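Local coordinates for DNR protein (Pseudomonas aeruginosa, PDB 2Z69) that probably acts as a DNA-binding transcription factor governing dissimilative nitrate respiration in response to nitric oxide, the chain here being its sensor domain, at residues 44-49 and 101-106; 58-63 and 108-113; 64-69 and 79-84. All coordinates share one frame; numbering follows the deposited sequence.

Contact 1 (44-49 and 101-106); sequences AYVFRQ and ATAQAV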
ATOM      1  N   ALA B  44     -13.688  16.377  24.702  1.00 18.84           N
ATOM      2  CA  ALA B  44     -13.868  14.934  24.911  1.00 19.44           C
ATOM      3  C   ALA B  44     -12.984  14.169  23.926  1.00 18.81           C
ATOM      4  O   ALA B  44     -12.726  14.670  22.838  1.00 17.81           O
ATOM      5  CB  ALA B  44     -15.355  14.538  24.719  1.00 19.56           C
ATOM      6  N   TYR B  45     -12.526  12.966  24.310  1.00 18.26           N
ATOM      7  CA  TYR B  45     -11.642  12.189  23.469  1.00 17.48           C
ATOM      8  C   TYR B  45     -12.371  11.325  22.468  1.00 19.64           C
ATOM      9  O   TYR B  45     -13.351  10.662  22.834  1.00 21.47           O
ATOM     10  CB  TYR B  45     -10.700  11.338  24.330  1.00 19.21           C
ATOM     11  CG  TYR B  45      -9.781  12.238  25.114  1.00 18.77           C
ATOM     12  CD1 TYR B  45     -10.068  12.553  26.438  1.00 18.54           C
ATOM     13  CD2 TYR B  45      -8.709  12.872  24.488  1.00 18.42           C
ATOM     14  CE1 TYR B  45      -9.238  13.435  27.178  1.00 24.94           C
ATOM     15  CE2 TYR B  45      -7.867  13.744  25.196  1.00 18.19           C
ATOM     16  CZ  TYR B  45      -8.139  14.021  26.536  1.00 22.14           C
ATOM     17  OH  TYR B  45      -7.353  14.889  27.226  1.00 22.35           O
ATOM     18  N   VAL B  46     -11.911  11.322  21.211  1.00 19.90           N
ATOM     19  CA  VAL B  46     -12.426  10.336  20.239  1.00 21.03           C
ATOM     20  C   VAL B  46     -11.704   8.985  20.517  1.00 22.31           C
ATOM     21  O   VAL B  46     -12.320   7.950  20.569  1.00 20.63           O
ATOM     22  CB  VAL B  46     -12.159  10.697  18.813  1.00 21.45           C
ATOM     23  CG1 VAL B  46     -12.961   9.764  17.899  1.00 21.56           C
ATOM     24  CG2 VAL B  46     -12.538  12.175  18.518  1.00 21.41           C
ATOM     25  N   PHE B  47     -10.380   9.035  20.678  1.00 20.42           N
ATOM     26  CA  PHE B  47      -9.620   7.899  21.158  1.00 20.60           C
ATOM     27  C   PHE B  47      -8.349   8.462  21.792  1.00 20.56           C
ATOM     28  O   PHE B  47      -8.024   9.651  21.583  1.00 19.05           O
ATOM     29  CB  PHE B  47      -9.303   6.922  20.029  1.00 18.60           C
ATOM     30  CG  PHE B  47      -8.653   7.561  18.799  1.00 20.52           C
ATOM     31  CD1 PHE B  47      -9.386   7.778  17.660  1.00 17.12           C
ATOM     32  CD2 PHE B  47      -7.284   7.867  18.777  1.00 17.11           C
ATOM     33  CE1 PHE B  47      -8.749   8.323  16.474  1.00 18.97           C
ATOM     34  CE2 PHE B  47      -6.676   8.402  17.650  1.00 21.33           C
ATOM     35  CZ  PHE B  47      -7.427   8.626  16.492  1.00 17.50           C
ATOM     36  N   ARG B  48      -7.713   7.639  22.621  1.00 18.03           N
ATOM     37  CA  ARG B  48      -6.474   7.992  23.327  1.00 18.69           C
ATOM     38  C   ARG B  48      -5.290   7.154  22.813  1.00 19.61           C
ATOM     39  O   ARG B  48      -5.461   5.998  22.448  1.00 18.12           O
ATOM     40  CB  ARG B  48      -6.631   7.808  24.848  1.00 17.63           C
ATOM     41  CG  ARG B  48      -7.848   8.571  25.440  1.00 18.00           C
ATOM     42  CD  ARG B  48      -8.147   8.109  26.903  1.00 19.97           C
ATOM     43  NE  ARG B  48      -9.311   8.848  27.432  1.00 16.84           N
ATOM     44  CZ  ARG B  48     -10.554   8.547  27.093  1.00 21.24           C
ATOM     45  NH1 ARG B  48     -10.766   7.522  26.272  1.00 16.70           N
ATOM     46  NH2 ARG B  48     -11.575   9.225  27.605  1.00 17.81           N
ATOM     47  N   GLN B  49      -4.101   7.757  22.788  1.00 18.98           N
ATOM     48  CA  GLN B  49      -2.924   7.078  22.349  1.00 19.63           C
ATOM     49  C   GLN B  49      -2.774   5.834  23.237  1.00 19.85           C
ATOM     50  O   GLN B  49      -2.970   5.920  24.436  1.00 19.65           O
ATOM     51  CB  GLN B  49      -1.703   7.992  22.450  1.00 19.24           C
ATOM     52  CG  GLN B  49      -0.322   7.234  22.234  1.00 20.38           C
ATOM     53  CD  GLN B  49       0.848   8.181  22.115  1.00 21.97           C
ATOM     54  OE1 GLN B  49       0.662   9.399  21.976  1.00 24.07           O
ATOM     55  NE2 GLN B  49       2.074   7.631  22.155  1.00 21.61           N
ATOM     56  N   ALA B 101      -1.554   8.035  18.567  1.00 16.90           N
ATOM     57  CA  ALA B 101      -1.834   9.429  18.947  1.00 18.82           C
ATOM     58  C   ALA B 101      -3.222   9.499  19.586  1.00 19.49           C
ATOM     59  O   ALA B 101      -3.965   8.522  19.528  1.00 19.07           O
ATOM     60  CB  ALA B 101      -1.790  10.351  17.707  1.00 18.65           C
ATOM     61  N   THR B 102      -3.573  10.665  20.136  1.00 20.14           N
ATOM     62  CA  THR B 102      -4.871  10.928  20.782  1.00 19.10           C
ATOM     63  C   THR B 102      -5.619  11.873  19.873  1.00 20.30           C
ATOM     64  O   THR B 102      -5.012  12.730  19.255  1.00 21.02           O
ATOM     65  CB  THR B 102      -4.614  11.660  22.137  1.00 19.89           C
ATOM     66  OG1 THR B 102      -3.860  10.802  23.004  1.00 19.36           O
ATOM     67  CG2 THR B 102      -5.861  12.106  22.822  1.00 19.19           C
ATOM     68  N   ALA B 103      -6.937  11.728  19.812  1.00 20.22           N
ATOM     69  CA  ALA B 103      -7.800  12.600  18.992  1.00 18.68           C
ATOM     70  C   ALA B 103      -8.809  13.179  19.964  1.00 17.73           C
ATOM     71  O   ALA B 103      -9.451  12.423  20.706  1.00 16.33           O
ATOM     72  CB  ALA B 103      -8.506  11.799  17.931  1.00 17.32           C
ATOM     73  N   GLN B 104      -8.930  14.508  19.972  1.00 17.11           N
ATOM     74  CA  GLN B 104      -9.764  15.224  20.942  1.00 17.67           C
ATOM     75  C   GLN B 104     -10.625  16.228  20.215  1.00 17.49           C
ATOM     76  O   GLN B 104     -10.132  16.961  19.366  1.00 19.09           O
ATOM     77  CB  GLN B 104      -8.888  15.974  21.972  1.00 17.92           C
ATOM     78  CG  GLN B 104      -9.675  16.600  23.163  1.00 21.31           C
ATOM     79  CD  GLN B 104      -8.757  17.248  24.216  1.00 21.78           C
ATOM     80  OE1 GLN B 104      -9.069  17.300  25.407  1.00 26.11           O
ATOM     81  NE2 GLN B 104      -7.635  17.700  23.783  1.00 21.85           N
ATOM     82  N   ALA B 105     -11.898  16.304  20.564  1.00 16.98           N
ATOM     83  CA  ALA B 105     -12.787  17.283  19.957  1.00 18.91           C
ATOM     84  C   ALA B 105     -12.425  18.655  20.509  1.00 19.02           C
ATOM     85  O   ALA B 105     -12.245  18.818  21.717  1.00 19.77           O
ATOM     86  CB  ALA B 105     -14.233  16.945  20.277  1.00 17.47           C
ATOM     87  N   VAL B 106     -12.267  19.633  19.630  1.00 19.96           N
ATOM     88  CA  VAL B 106     -12.028  20.999  20.079  1.00 22.47           C
ATOM     89  C   VAL B 106     -13.331  21.846  20.116  1.00 22.78           C
ATOM     90  O   VAL B 106     -13.306  22.942  20.640  1.00 23.74           O
ATOM     91  CB  VAL B 106     -10.959  21.714  19.262  1.00 24.36           C
ATOM     92  CG1 VAL B 106      -9.743  20.800  19.022  1.00 27.64           C
ATOM     93  CG2 VAL B 106     -11.520  22.156  17.988  1.00 21.82           C
TER
HETATM   94  O   HOH W   1      -1.263  11.397  22.879  1.00 29.72           O

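Contact 2 (58-63 and 108-113); sequences YLISGC and PSQLFR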
ATOM      1  N   TYR B  58     -15.380   9.197  10.456  1.00 20.61           N
ATOM      2  CA  TYR B  58     -15.782  10.296   9.598  1.00 21.22           C
ATOM      3  C   TYR B  58     -16.370  11.391  10.488  1.00 22.38           C
ATOM      4  O   TYR B  58     -17.249  11.123  11.324  1.00 24.45           O
ATOM      5  CB  TYR B  58     -16.805   9.808   8.600  1.00 21.74           C
ATOM      6  CG  TYR B  58     -17.351  10.872   7.695  1.00 19.21           C
ATOM      7  CD1 TYR B  58     -18.543  11.510   8.020  1.00 20.27           C
ATOM      8  CD2 TYR B  58     -16.681  11.244   6.537  1.00 20.00           C
ATOM      9  CE1 TYR B  58     -19.084  12.482   7.225  1.00 24.90           C
ATOM     10  CE2 TYR B  58     -17.229  12.236   5.688  1.00 25.40           C
ATOM     11  CZ  TYR B  58     -18.434  12.840   6.064  1.00 22.31           C
ATOM     12  OH  TYR B  58     -19.007  13.809   5.332  1.00 21.35           O
ATOM     13  N   LEU B  59     -15.888  12.617  10.315  1.00 21.27           N
ATOM     14  CA  LEU B  59     -16.354  13.747  11.132  1.00 21.52           C
ATOM     15  C   LEU B  59     -17.560  14.413  10.456  1.00 20.30           C
ATOM     16  O   LEU B  59     -17.431  15.141   9.462  1.00 18.93           O
ATOM     17  CB  LEU B  59     -15.187  14.753  11.360  1.00 21.77           C
ATOM     18  CG  LEU B  59     -15.334  15.925  12.323  1.00 19.57           C
ATOM     19  CD1 LEU B  59     -15.846  15.495  13.676  1.00 23.41           C
ATOM     20  CD2 LEU B  59     -13.998  16.672  12.443  1.00 19.60           C
ATOM     21  N   ILE B  60     -18.749  14.157  10.996  1.00 19.70           N
ATOM     22  CA  ILE B  60     -19.966  14.719  10.407  1.00 18.49           C
ATOM     23  C   ILE B  60     -19.950  16.229  10.663  1.00 19.02           C
ATOM     24  O   ILE B  60     -20.038  17.012   9.737  1.00 18.82           O
ATOM     25  CB  ILE B  60     -21.257  14.071  10.966  1.00 17.86           C
ATOM     26  CG1 ILE B  60     -21.257  12.547  10.732  1.00 17.49           C
ATOM     27  CG2 ILE B  60     -22.510  14.747  10.383  1.00 18.19           C
ATOM     28  CD1 ILE B  60     -21.952  11.796  11.880  1.00 16.89           C
ATOM     29  N   SER B  61     -19.768  16.623  11.928  1.00 21.20           N
ATOM     30  CA  SER B  61     -19.845  18.043  12.287  1.00 21.03           C
ATOM     31  C   SER B  61     -18.836  18.252  13.379  1.00 21.38           C
ATOM     32  O   SER B  61     -18.583  17.340  14.185  1.00 20.55           O
ATOM     33  CB  SER B  61     -21.255  18.404  12.786  1.00 23.06           C
ATOM     34  OG  SER B  61     -21.554  17.728  14.013  1.00 20.09           O
ATOM     35  N   GLY B  62     -18.250  19.442  13.419  1.00 20.87           N
ATOM     36  CA  GLY B  62     -17.315  19.756  14.490  1.00 21.56           C
ATOM     37  C   GLY B  62     -15.887  19.793  13.992  1.00 21.19           C
ATOM     38  O   GLY B  62     -15.659  20.078  12.811  1.00 18.93           O
ATOM     39  N   CYS B  63     -14.940  19.466  14.888  1.00 21.65           N
ATOM     40  CA  CYS B  63     -13.501  19.676  14.645  1.00 20.24           C
ATOM     41  C   CYS B  63     -12.663  18.901  15.670  1.00 21.00           C
ATOM     42  O   CYS B  63     -12.902  18.980  16.865  1.00 19.02           O
ATOM     43  CB  CYS B  63     -13.176  21.171  14.675  1.00 20.09           C
ATOM     44  SG  CYS B  63     -11.427  21.633  14.386  1.00 21.57           S
ATOM     45  N   PRO B 108     -18.058  20.886  20.208  1.00 21.64           N
ATOM     46  CA  PRO B 108     -19.025  19.785  20.159  1.00 21.75           C
ATOM     47  C   PRO B 108     -19.025  19.168  18.767  1.00 21.28           C
ATOM     48  O   PRO B 108     -19.137  19.905  17.779  1.00 18.73           O
ATOM     49  CB  PRO B 108     -20.363  20.470  20.414  1.00 22.12           C
ATOM     50  CG  PRO B 108     -19.996  21.660  21.317  1.00 24.35           C
ATOM     51  CD  PRO B 108     -18.678  22.142  20.698  1.00 22.88           C
ATOM     52  N   SER B 109     -18.889  17.842  18.694  1.00 18.86           N
ATOM     53  CA  SER B 109     -18.683  17.178  17.406  1.00 17.71           C
ATOM     54  C   SER B 109     -19.550  15.925  17.308  1.00 19.19           C
ATOM     55  O   SER B 109     -19.969  15.353  18.330  1.00 21.06           O
ATOM     56  CB  SER B 109     -17.171  16.805  17.249  1.00 18.64           C
ATOM     57  OG  SER B 109     -16.344  17.978  17.326  1.00 17.49           O
ATOM     58  N   GLN B 110     -19.801  15.485  16.079  1.00 16.76           N
ATOM     59  CA  GLN B 110     -20.514  14.253  15.860  1.00 16.74           C
ATOM     60  C   GLN B 110     -19.777  13.455  14.796  1.00 16.58           C
ATOM     61  O   GLN B 110     -19.340  14.009  13.790  1.00 15.29           O
ATOM     62  CB  GLN B 110     -21.983  14.514  15.440  1.00 13.96           C
ATOM     63  CG  GLN B 110     -22.803  13.244  15.451  1.00 17.87           C
ATOM     64  CD  GLN B 110     -24.288  13.469  15.242  1.00 22.64           C
ATOM     65  OE1 GLN B 110     -24.692  13.991  14.217  1.00 24.25           O
ATOM     66  NE2 GLN B 110     -25.104  13.060  16.210  1.00 23.82           N
ATOM     67  N   LEU B 111     -19.663  12.147  15.013  1.00 17.84           N
ATOM     68  CA  LEU B 111     -18.896  11.289  14.104  1.00 19.48           C
ATOM     69  C   LEU B 111     -19.597   9.997  13.786  1.00 20.82           C
ATOM     70  O   LEU B 111     -20.512   9.605  14.512  1.00 22.91           O
ATOM     71  CB  LEU B 111     -17.506  10.956  14.677  1.00 18.26           C
ATOM     72  CG  LEU B 111     -16.755  12.151  15.265  1.00 22.35           C
ATOM     73  CD1 LEU B 111     -16.726  11.958  16.789  1.00 24.22           C
ATOM     74  CD2 LEU B 111     -15.355  12.215  14.759  1.00 22.65           C
ATOM     75  N   PHE B 112     -19.156   9.357  12.692  1.00 19.71           N
ATOM     76  CA  PHE B 112     -19.401   7.957  12.406  1.00 19.76           C
ATOM     77  C   PHE B 112     -18.128   7.223  12.746  1.00 19.50           C
ATOM     78  O   PHE B 112     -17.065   7.640  12.309  1.00 20.84           O
ATOM     79  CB  PHE B 112     -19.661   7.768  10.915  1.00 20.22           C
ATOM     80  CG  PHE B 112     -21.034   8.170  10.478  1.00 21.01           C
ATOM     81  CD1 PHE B 112     -21.204   8.919   9.320  1.00 17.67           C
ATOM     82  CD2 PHE B 112     -22.160   7.779  11.207  1.00 17.49           C
ATOM     83  CE1 PHE B 112     -22.476   9.289   8.872  1.00 16.41           C
ATOM     84  CE2 PHE B 112     -23.450   8.134  10.772  1.00 23.29           C
ATOM     85  CZ  PHE B 112     -23.609   8.889   9.592  1.00 20.17           C
ATOM     86  N   ARG B 113     -18.214   6.157  13.533  1.00 20.16           N
ATOM     87  CA  ARG B 113     -17.061   5.297  13.821  1.00 21.41           C
ATOM     88  C   ARG B 113     -17.195   4.058  12.967  1.00 22.07           C
ATOM     89  O   ARG B 113     -18.133   3.277  13.167  1.00 23.71           O
ATOM     90  CB  ARG B 113     -17.069   4.847  15.275  1.00 21.04           C
ATOM     91  CG  ARG B 113     -16.199   3.628  15.561  1.00 21.60           C
ATOM     92  CD  ARG B 113     -15.881   3.435  17.078  1.00 24.48           C
ATOM     93  NE  ARG B 113     -17.110   3.366  17.839  1.00 43.38           N
ATOM     94  CZ  ARG B 113     -17.442   4.141  18.865  1.00 44.48           C
ATOM     95  NH1 ARG B 113     -16.619   5.071  19.347  1.00 44.22           N
ATOM     96  NH2 ARG B 113     -18.616   3.950  19.431  1.00 45.12           N
TER
HETATM   97  O   HOH W   2     -24.062  16.662  13.641  1.00 22.27           O
HETATM   98  O   HOH W   3     -21.517  19.082  16.356  1.00 29.00           O

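Contact 3 (64-69 and 79-84); sequences VKIYRL and EVTNER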
ATOM      1  N   VAL B  64     -11.687  18.130  15.190  1.00 20.54           N
ATOM      2  CA  VAL B  64     -10.931  17.176  16.064  1.00 19.70           C
ATOM      3  C   VAL B  64      -9.433  17.466  15.894  1.00 19.54           C
ATOM      4  O   VAL B  64      -8.981  17.685  14.771  1.00 18.96           O
ATOM      5  CB  VAL B  64     -11.256  15.733  15.658  1.00 20.24           C
ATOM      6  CG1 VAL B  64     -10.159  14.751  16.070  1.00 22.41           C
ATOM      7  CG2 VAL B  64     -12.645  15.316  16.234  1.00 20.38           C
ATOM      8  N   LYS B  65      -8.682  17.562  16.992  1.00 16.80           N
ATOM      9  CA  LYS B  65      -7.237  17.696  16.883  1.00 17.30           C
ATOM     10  C   LYS B  65      -6.542  16.376  17.238  1.00 18.47           C
ATOM     11  O   LYS B  65      -7.011  15.604  18.114  1.00 17.98           O
ATOM     12  CB  LYS B  65      -6.695  18.851  17.738  1.00 18.22           C
ATOM     13  CG  LYS B  65      -6.763  18.633  19.257  1.00 17.18           C
ATOM     14  CD  LYS B  65      -5.849  19.616  19.983  1.00 20.18           C
ATOM     15  CE  LYS B  65      -6.049  19.471  21.498  1.00 26.45           C
ATOM     16  NZ  LYS B  65      -5.199  20.388  22.367  1.00 22.89           N
ATOM     17  N   ILE B  66      -5.425  16.101  16.568  1.00 18.01           N
ATOM     18  CA  ILE B  66      -4.725  14.823  16.770  1.00 18.11           C
ATOM     19  C   ILE B  66      -3.262  15.087  17.159  1.00 16.46           C
ATOM     20  O   ILE B  66      -2.563  15.783  16.456  1.00 17.32           O
ATOM     21  CB  ILE B  66      -4.845  13.906  15.476  1.00 20.09           C
ATOM     22  CG1 ILE B  66      -6.338  13.707  15.125  1.00 21.85           C
ATOM     23  CG2 ILE B  66      -4.077  12.579  15.652  1.00 17.71           C
ATOM     24  CD1 ILE B  66      -6.596  12.705  14.098  1.00 28.93           C
ATOM     25  N   TYR B  67      -2.814  14.526  18.280  1.00 16.65           N
ATOM     26  CA  TYR B  67      -1.513  14.855  18.884  1.00 16.07           C
ATOM     27  C   TYR B  67      -0.925  13.691  19.684  1.00 17.63           C
ATOM     28  O   TYR B  67      -1.672  12.831  20.147  1.00 18.87           O
ATOM     29  CB  TYR B  67      -1.642  16.064  19.839  1.00 15.52           C
ATOM     30  CG  TYR B  67      -2.563  15.837  21.049  1.00 17.44           C
ATOM     31  CD1 TYR B  67      -3.920  16.036  20.939  1.00 20.62           C
ATOM     32  CD2 TYR B  67      -2.054  15.433  22.301  1.00 17.76           C
ATOM     33  CE1 TYR B  67      -4.779  15.838  22.013  1.00 22.98           C
ATOM     34  CE2 TYR B  67      -2.918  15.242  23.400  1.00 20.11           C
ATOM     35  CZ  TYR B  67      -4.285  15.457  23.227  1.00 23.52           C
ATOM     36  OH  TYR B  67      -5.191  15.297  24.248  1.00 23.79           O
ATOM     37  N   ARG B  68       0.398  13.666  19.867  1.00 18.90           N
ATOM     38  CA  ARG B  68       1.002  12.778  20.861  1.00 21.07           C
ATOM     39  C   ARG B  68       1.550  13.611  22.026  1.00 22.84           C
ATOM     40  O   ARG B  68       2.247  14.631  21.819  1.00 21.91           O
ATOM     41  CB  ARG B  68       2.170  11.970  20.286  1.00 22.96           C
ATOM     42  CG  ARG B  68       1.932  11.269  18.943  1.00 25.31           C
ATOM     43  CD  ARG B  68       3.236  11.260  18.134  1.00 34.21           C
ATOM     44  NE  ARG B  68       3.303  10.213  17.109  1.00 40.01           N
ATOM     45  CZ  ARG B  68       4.172   9.200  17.122  1.00 43.76           C
ATOM     46  NH1 ARG B  68       5.057   9.075  18.103  1.00 46.44           N
ATOM     47  NH2 ARG B  68       4.164   8.301  16.151  1.00 47.41           N
ATOM     48  N   LEU B  69       1.262  13.159  23.247  1.00 23.93           N
ATOM     49  CA  LEU B  69       1.768  13.789  24.449  1.00 24.68           C
ATOM     50  C   LEU B  69       3.135  13.223  24.753  1.00 25.91           C
ATOM     51  O   LEU B  69       3.353  12.007  24.691  1.00 26.49           O
ATOM     52  CB  LEU B  69       0.812  13.569  25.608  1.00 25.71           C
ATOM     53  N   GLU B  79      -2.380  16.673  13.264  1.00 19.24           N
ATOM     54  CA  GLU B  79      -3.318  17.309  12.352  1.00 20.28           C
ATOM     55  C   GLU B  79      -4.518  17.882  13.093  1.00 19.29           C
ATOM     56  O   GLU B  79      -4.816  17.496  14.222  1.00 18.91           O
ATOM     57  CB  GLU B  79      -3.778  16.303  11.293  1.00 21.52           C
ATOM     58  CG  GLU B  79      -4.138  14.945  11.902  1.00 18.92           C
ATOM     59  CD  GLU B  79      -4.256  13.801  10.870  1.00 27.60           C
ATOM     60  OE1 GLU B  79      -4.851  14.019   9.775  1.00 43.68           O
ATOM     61  OE2 GLU B  79      -3.769  12.677  11.166  1.00 29.13           O
ATOM     62  N   VAL B  80      -5.192  18.823  12.446  1.00 18.54           N
ATOM     63  CA  VAL B  80      -6.490  19.295  12.879  1.00 20.28           C
ATOM     64  C   VAL B  80      -7.462  18.902  11.763  1.00 22.07           C
ATOM     65  O   VAL B  80      -7.255  19.275  10.602  1.00 20.36           O
ATOM     66  CB  VAL B  80      -6.493  20.813  13.115  1.00 20.00           C
ATOM     67  CG1 VAL B  80      -7.911  21.295  13.470  1.00 21.86           C
ATOM     68  CG2 VAL B  80      -5.462  21.181  14.231  1.00 16.54           C
ATOM     69  N   THR B  81      -8.478  18.102  12.099  1.00 21.87           N
ATOM     70  CA  THR B  81      -9.437  17.619  11.096  1.00 23.16           C
ATOM     71  C   THR B  81     -10.720  18.460  11.075  1.00 22.65           C
ATOM     72  O   THR B  81     -11.340  18.688  12.110  1.00 22.27           O
ATOM     73  CB  THR B  81      -9.798  16.150  11.349  1.00 24.32           C
ATOM     74  OG1 THR B  81      -8.589  15.364  11.470  1.00 29.73           O
ATOM     75  CG2 THR B  81     -10.667  15.600  10.216  1.00 23.83           C
ATOM     76  N   ASN B  82     -11.114  18.899   9.887  1.00 23.20           N
ATOM     77  CA  ASN B  82     -12.347  19.677   9.679  1.00 23.61           C
ATOM     78  C   ASN B  82     -13.522  18.765   9.341  1.00 23.46           C
ATOM     79  O   ASN B  82     -13.311  17.613   8.905  1.00 23.36           O
ATOM     80  CB  ASN B  82     -12.128  20.701   8.550  1.00 24.14           C
ATOM     81  CG  ASN B  82     -10.991  21.680   8.872  1.00 27.94           C
ATOM     82  OD1 ASN B  82     -10.974  22.305   9.931  1.00 27.40           O
ATOM     83  ND2 ASN B  82     -10.028  21.781   7.970  1.00 30.45           N
ATOM     84  N   GLU B  83     -14.748  19.261   9.524  1.00 22.38           N
ATOM     85  CA  GLU B  83     -15.922  18.436   9.216  1.00 22.88           C
ATOM     86  C   GLU B  83     -15.903  17.883   7.789  1.00 21.80           C
ATOM     87  O   GLU B  83     -15.212  18.424   6.910  1.00 20.38           O
ATOM     88  CB  GLU B  83     -17.268  19.136   9.564  1.00 23.26           C
ATOM     89  CG  GLU B  83     -17.622  20.415   8.860  1.00 22.41           C
ATOM     90  CD  GLU B  83     -18.808  21.127   9.562  1.00 25.43           C
ATOM     91  OE1 GLU B  83     -18.964  20.987  10.816  1.00 32.90           O
ATOM     92  OE2 GLU B  83     -19.570  21.831   8.876  1.00 26.05           O
ATOM     93  N   ARG B  84     -16.635  16.786   7.588  1.00 21.17           N
ATOM     94  CA  ARG B  84     -16.715  16.073   6.296  1.00 20.84           C
ATOM     95  C   ARG B  84     -15.343  15.507   5.837  1.00 20.55           C
ATOM     96  O   ARG B  84     -15.065  15.401   4.639  1.00 19.63           O
ATOM     97  CB  ARG B  84     -17.382  16.937   5.227  1.00 20.29           C
ATOM     98  CG  ARG B  84     -18.802  17.408   5.592  1.00 21.17           C
ATOM     99  CD  ARG B  84     -19.528  18.095   4.386  1.00 25.19           C
ATOM    100  NE  ARG B  84     -18.924  19.381   4.011  1.00 36.06           N
ATOM    101  CZ  ARG B  84     -19.049  20.518   4.703  1.00 41.54           C
ATOM    102  NH1 ARG B  84     -19.765  20.572   5.826  1.00 45.45           N
ATOM    103  NH2 ARG B  84     -18.442  21.614   4.276  1.00 40.46           N
TER

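Contact 1 (44-49 and 101-106)
An antiparallel strand pairing interrupted by a classic beta bulge joins Tyr45, Val46 and Phe47 to Thr102, Ala103 and Gln104, at the border of one of the two four-stranded sheets of the sensor domain. Strand 45-47 is outermost in this sheet, and strand 102-105 separates it from strand 63-69. Val46 and Phe47 together face Ala103. The N of Val46 donates to Ala103 O (2.7 Å) in a bent bond, while Ala103 N returns a straighter one to Phe47 O at 2.9 Å. On the Ala44 side of the bulge, Ala105 N donates to Ala44 O.

Past the bulge, Phe47 and Ala103 point to the same face. The CG of Phe47 is wedged between its own backbone N and carbonyl carbon (chi1 52°), which folds the ring back over the neighbouring strand. Ala103 CB then sits over one ring face in a CH-pi contact, 3.8 Å from the centroid of the Phe47 ring, and Ala101 O lies at the ring edge, in plane. Phe87 and Tyr99 add to this packing, as does Leu151 of the second subunit. The other face of the sheet carries Tyr45, whose CD2 comes to 3.4 Å from Thr102 CG2; its ring and the amide of Gln104 are nearly parallel, 13° apart.

Past the last bridge, a side chain takes over from the backbone: Gln49 N donates to Thr102 OG1 at 3.1 Å. The same hydroxyl gives its proton to a water that in turn donates to Gln49 OE1, closing a small polar ring. Such a bulged strand, turning a corner within a compact antiparallel barrel, belongs to the jelly-roll architecture of cyclic nucleotide-binding domains.

Contact 2 (58-63 and 108-113)
Ile60 and Phe112 meet almost at a right angle, the isoleucine laying its CD1 methyl over the centre of the phenylalanine ring. This CH-pi contact puts Ile60 CD1 3.8 Å from the centroid of the Phe112 ring, practically on the ring normal. With chi1 at -58°, the CG1 branch of Ile60 lies beside its own backbone N and runs toward the opposing strand. Next to it, the Tyr58 and Phe112 side chains lie alongside each other and point the same way, meeting through their CD1 atoms. His10 from the N-terminal helix 6-14 meets Phe112 edge-to-face.

Leu59 and Leu111 occupy the other face, where Val38, Leu40 and Phe87 pack against Leu111. The two leucines cross at a slant, and Leu59 CD1 is pressed to 3.5 Å from Leu111 CD2, closer than usual van der Waals contact.

The backbone beneath is an antiparallel pairing broken by a classic beta bulge, in the sheet of the cyclic nucleotide-binding fold that also contains strands 36-40 and 86-87. Ile60 and Ser61 both face Gln110, whose carbonyl takes two N-H groups: Gln110 O accepts from Ile60 N at 2.9 Å in a strongly bent bond, and from Ser61 N at 3.2 Å, straighter and on a lone pair. Tyr58 and Phe112 form a reciprocal hydrogen-bonded pair.

At the Gly62 end, Ser109 OG reaches across the strands and accepts from Cys63 N (3.2 Å), besides bonding Val107 O. Gly62 CA lies 3.5 Å from Ser109 OG. Ser61 OG is hydrogen-bonded to two waters; one of them donates to Gln110 OE1 at 2.8 Å, the other to Pro108 O. The amide nitrogen of Gln110 turns instead to Asn39 OD1 on strand 36-40.

Contact 3 (64-69 and 79-84)
Ile66 and Glu79 form the close-packed part of this hairpin pairing, their side chains lying next to each other and pointing the same way on the face shared with Val64 and Thr81. Ile66 CB comes to 3.8 Å from Glu79 CG, and Ile66 CD1 reaches along the aliphatic part of the glutamate to within 4.1 Å of Glu79 OE2. A chi1 of 45° puts Glu79 CG on the side where the otherwise extended chain runs along the isoleucine. Its carboxylate is gripped by the second subunit: OE2 accepts from the backbone N of Leu151 and, weakly, pairs with Thr150 OG1, while OE1 makes a weak bond with Ser152 OG, all three residues being of that subunit. Leu151 of the same neighbour also packs on Ile66.

Backbone bonds hold the strands together beneath these side chains. Val64 and Thr81 exchange two bonds, Thr81 N to Val64 O at 2.8 Å and Val64 N to Thr81 O at 3.1 Å. At the Ile66 - Glu79 pair, Ile66 N reaches Glu79 O at 2.8 Å, whereas the return bond from Glu79 N to Ile66 O, at 3.3 Å, is weak.

The opposite face, with Lys65 and Val80, is looser. These residues form a non-hydrogen-bonded pair whose nearest side-chain atoms, Lys65 CB and Val80 CG2, are 4.4 Å apart. Val80 is exposed, and the lysine chain leads away from it to a salt bridge between its NZ and Glu75. Farther along, where the strands part, Arg84 NH1 and Glu83 OE2 form a salt bridge whose hydrogen bond is weak, and Glu83 OE1 also accepts from Gly62 N.

The arrangement is an antiparallel beta hairpin at the border of the barrel sheet of a cyclic nucleotide-binding fold, and its Ile66-Glu79 face contributes to the dimer interface.

Overall arrangement
From the N terminus, the chain enters contact 1 with 44-49, then contact 2 with 58-63, and runs directly on into 64-69 of contact 3. The hairpin returns through 79-84, so contact 3 closes the shortest loop and lies within the spans of both other contacts. Segment 101-106 then closes contact 1 and 108-113 closes contact 2; because their segments alternate along the chain, these two cross. Contacts 1 and 3 belong to the same sheet, where strands 102-105 and 63-69 are neighbours, and both touch the second subunit. Contact 2 belongs to the other sheet, and the bond of Val106 N to Cys63 O links it to contact 1.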